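PDB 3B55: succinoglycan biosynthesis protein from Bacillus cereus ATCC 14579, which binds calcium and is probably an erythromycin esterase-like hydrolase, with an uncertain part in succinoglycan biosynthesis. Local coordinates for residues V111-W116 against P139-K144. The protein carries 1 engineered substitution. Residues are numbered along the deposited sequence; the frame is centred on the assembly and turned at random.
Sequences VLEEGW and PVFKTK. With CA (calcium ion), chain B.
Phe141 pushes its ring from the 3-10 turn 139-141 into the corner that the chain makes at Glu113 and Glu114, and the two glutamates meet it in different ways. The Glu114 carboxylate comes to the ring edge, close to the ring plane, with OE2 3.9 Å from Phe141 CD2; its own plane stands almost perpendicular to the ring, at 88°. A bend at chi2 (58°) swings the carboxylate alongside the backbone of the next residue, where OE1 accepts the N-H of Gly115 through its anti lone pair, OE1 to N 2.8 Å. Thr138 OG1 also bonds to OE1, so this buried carboxylate is held by the main chain just past the corner and by the loop that delivers Phe141.

Glu113 brings its backbone to the ring: its O lies 3.6 Å from Phe141 CE2, approaching obliquely. Its side chain crosses Phe141 at about a right angle and carries OE2 to the calcium, at 2.4 Å, with His85 NE2 as the other protein ligand. All this sits at the C-terminal end of strand 109-112, in the parallel part of the central mixed sheet, where the chain turns its corner at Glu113 and Glu114. The second carboxylate oxygen, OE1, takes the N-H of His306, at the end of the neighbouring strand 301-306, and this bond should limit rotation of the metal-binding group. Val140 CG1 covers one face of the Phe141 ring, 3.8 Å above its centre, while the ring of His85 packs edge-to-face with Phe141.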
loop_
_atom_site.group_PDB
_atom_site.type_symbol
_atom_site.label_atom_id
_atom_site.label_comp_id
_atom_site.label_asym_id
_atom_site.label_seq_id
_atom_site.Cartn_x
_atom_site.Cartn_y
_atom_site.Cartn_z
ATOM N N VAL A 111 0.834 -5.575 -4.253
ATOM C CA VAL A 111 0.760 -5.572 -2.807
ATOM C C VAL A 111 -0.116 -4.393 -2.416
ATOM O O VAL A 111 0.209 -3.235 -2.686
ATOM C CB VAL A 111 2.157 -5.431 -2.159
ATOM C CG1 VAL A 111 2.018 -5.343 -0.649
ATOM C CG2 VAL A 111 3.016 -6.640 -2.526
ATOM N N LEU A 112 -1.239 -4.700 -1.785
ATOM C CA LEU A 112 -2.179 -3.674 -1.370
ATOM C C LEU A 112 -2.017 -3.308 0.075
ATOM O O LEU A 112 -1.644 -4.137 0.909
ATOM C CB LEU A 112 -3.626 -4.144 -1.544
ATOM C CG LEU A 112 -4.152 -4.508 -2.925
ATOM C CD1 LEU A 112 -5.543 -5.079 -2.757
ATOM C CD2 LEU A 112 -4.175 -3.290 -3.839
ATOM N N GLU A 113 -2.330 -2.053 0.357
ATOM C CA GLU A 113 -2.286 -1.553 1.705
ATOM C C GLU A 113 -3.580 -2.119 2.297
ATOM O O GLU A 113 -4.507 -1.391 2.673
ATOM C CB GLU A 113 -2.338 -0.043 1.694
ATOM C CG GLU A 113 -2.117 0.547 3.027
ATOM C CD GLU A 113 -2.780 1.865 3.128
ATOM O OE1 GLU A 113 -2.327 2.843 2.488
ATOM O OE2 GLU A 113 -3.782 1.894 3.848
ATOM N N GLU A 114 -3.635 -3.443 2.351
ATOM C CA GLU A 114 -4.793 -4.159 2.865
ATOM C C GLU A 114 -4.292 -5.293 3.755
ATOM O O GLU A 114 -3.153 -5.740 3.623
ATOM C CB GLU A 114 -5.595 -4.710 1.679
ATOM C CG GLU A 114 -6.849 -5.485 2.041
ATOM C CD GLU A 114 -7.819 -4.655 2.850
ATOM O OE1 GLU A 114 -7.558 -4.443 4.053
ATOM O OE2 GLU A 114 -8.835 -4.210 2.279
ATOM N N GLY A 115 -5.139 -5.747 4.668
ATOM C CA GLY A 115 -4.743 -6.823 5.553
ATOM C C GLY A 115 -4.289 -8.042 4.774
ATOM O O GLY A 115 -4.891 -8.415 3.766
ATOM N N TRP A 116 -3.208 -8.660 5.240
ATOM C CA TRP A 116 -2.667 -9.846 4.598
ATOM C C TRP A 116 -3.698 -10.971 4.560
ATOM O O TRP A 116 -3.780 -11.695 3.571
ATOM C CB TRP A 116 -1.395 -10.296 5.328
ATOM C CG TRP A 116 -0.953 -11.696 5.012
ATOM C CD1 TRP A 116 -1.504 -12.858 5.479
ATOM C CD2 TRP A 116 0.146 -12.080 4.178
ATOM N NE1 TRP A 116 -0.811 -13.942 4.989
ATOM C CE2 TRP A 116 0.208 -13.492 4.189
ATOM C CE3 TRP A 116 1.088 -11.368 3.426
ATOM C CZ2 TRP A 116 1.176 -14.207 3.472
ATOM C CZ3 TRP A 116 2.054 -12.080 2.712
ATOM C CH2 TRP A 116 2.088 -13.484 2.743
ATOM N N PRO A 139 -13.600 -1.521 4.632
ATOM C CA PRO A 139 -14.699 -0.580 4.374
ATOM C C PRO A 139 -14.385 0.603 3.464
ATOM O O PRO A 139 -15.120 0.864 2.518
ATOM C CB PRO A 139 -15.117 -0.151 5.780
ATOM C CG PRO A 139 -14.947 -1.419 6.551
ATOM C CD PRO A 139 -13.591 -1.922 6.053
ATOM N N VAL A 140 -13.298 1.313 3.743
ATOM C CA VAL A 140 -12.928 2.462 2.931
ATOM C C VAL A 140 -12.573 2.054 1.500
ATOM O O VAL A 140 -12.621 2.882 0.589
ATOM C CB VAL A 140 -11.739 3.241 3.564
ATOM C CG1 VAL A 140 -10.521 2.338 3.700
ATOM C CG2 VAL A 140 -11.399 4.438 2.711
ATOM N N PHE A 141 -12.225 0.784 1.300
ATOM C CA PHE A 141 -11.881 0.300 -0.036
ATOM C C PHE A 141 -13.011 -0.494 -0.689
ATOM O O PHE A 141 -12.842 -1.032 -1.782
ATOM C CB PHE A 141 -10.613 -0.556 0.008
ATOM C CG PHE A 141 -9.411 0.174 0.518
ATOM C CD1 PHE A 141 -9.015 1.380 -0.059
ATOM C CD2 PHE A 141 -8.677 -0.335 1.585
ATOM C CE1 PHE A 141 -7.905 2.069 0.423
ATOM C CE2 PHE A 141 -7.567 0.346 2.074
ATOM C CZ PHE A 141 -7.180 1.553 1.493
ATOM N N LYS A 142 -14.157 -0.586 -0.021
ATOM C CA LYS A 142 -15.286 -1.295 -0.610
ATOM C C LYS A 142 -15.876 -0.322 -1.634
ATOM O O LYS A 142 -16.899 0.312 -1.390
ATOM C CB LYS A 142 -16.345 -1.636 0.440
ATOM C CG LYS A 142 -15.955 -2.719 1.438
ATOM C CD LYS A 142 -17.171 -3.111 2.281
ATOM C CE LYS A 142 -16.789 -3.774 3.606
ATOM N NZ LYS A 142 -16.237 -5.161 3.489
ATOM N N THR A 143 -15.218 -0.197 -2.780
ATOM C CA THR A 143 -15.680 0.727 -3.807
ATOM C C THR A 143 -15.694 0.067 -5.172
ATOM O O THR A 143 -15.064 -0.963 -5.383
ATOM C CB THR A 143 -14.775 1.980 -3.890
ATOM O OG1 THR A 143 -13.482 1.612 -4.386
ATOM C CG2 THR A 143 -14.607 2.599 -2.524
ATOM N N LYS A 144 -16.410 0.686 -6.096
ATOM C CA LYS A 144 -16.532 0.190 -7.454
ATOM C C LYS A 144 -15.192 0.145 -8.189
ATOM O O LYS A 144 -14.925 -0.797 -8.940
ATOM C CB LYS A 144 -17.496 1.086 -8.216
ATOM C CG LYS A 144 -18.002 0.519 -9.520
ATOM C CD LYS A 144 -19.067 1.441 -10.068
ATOM C CE LYS A 144 -20.122 1.703 -8.998
ATOM N NZ LYS A 144 -21.089 2.774 -9.346
HETATM CA CA CA B . -4.157 4.089 4.587
#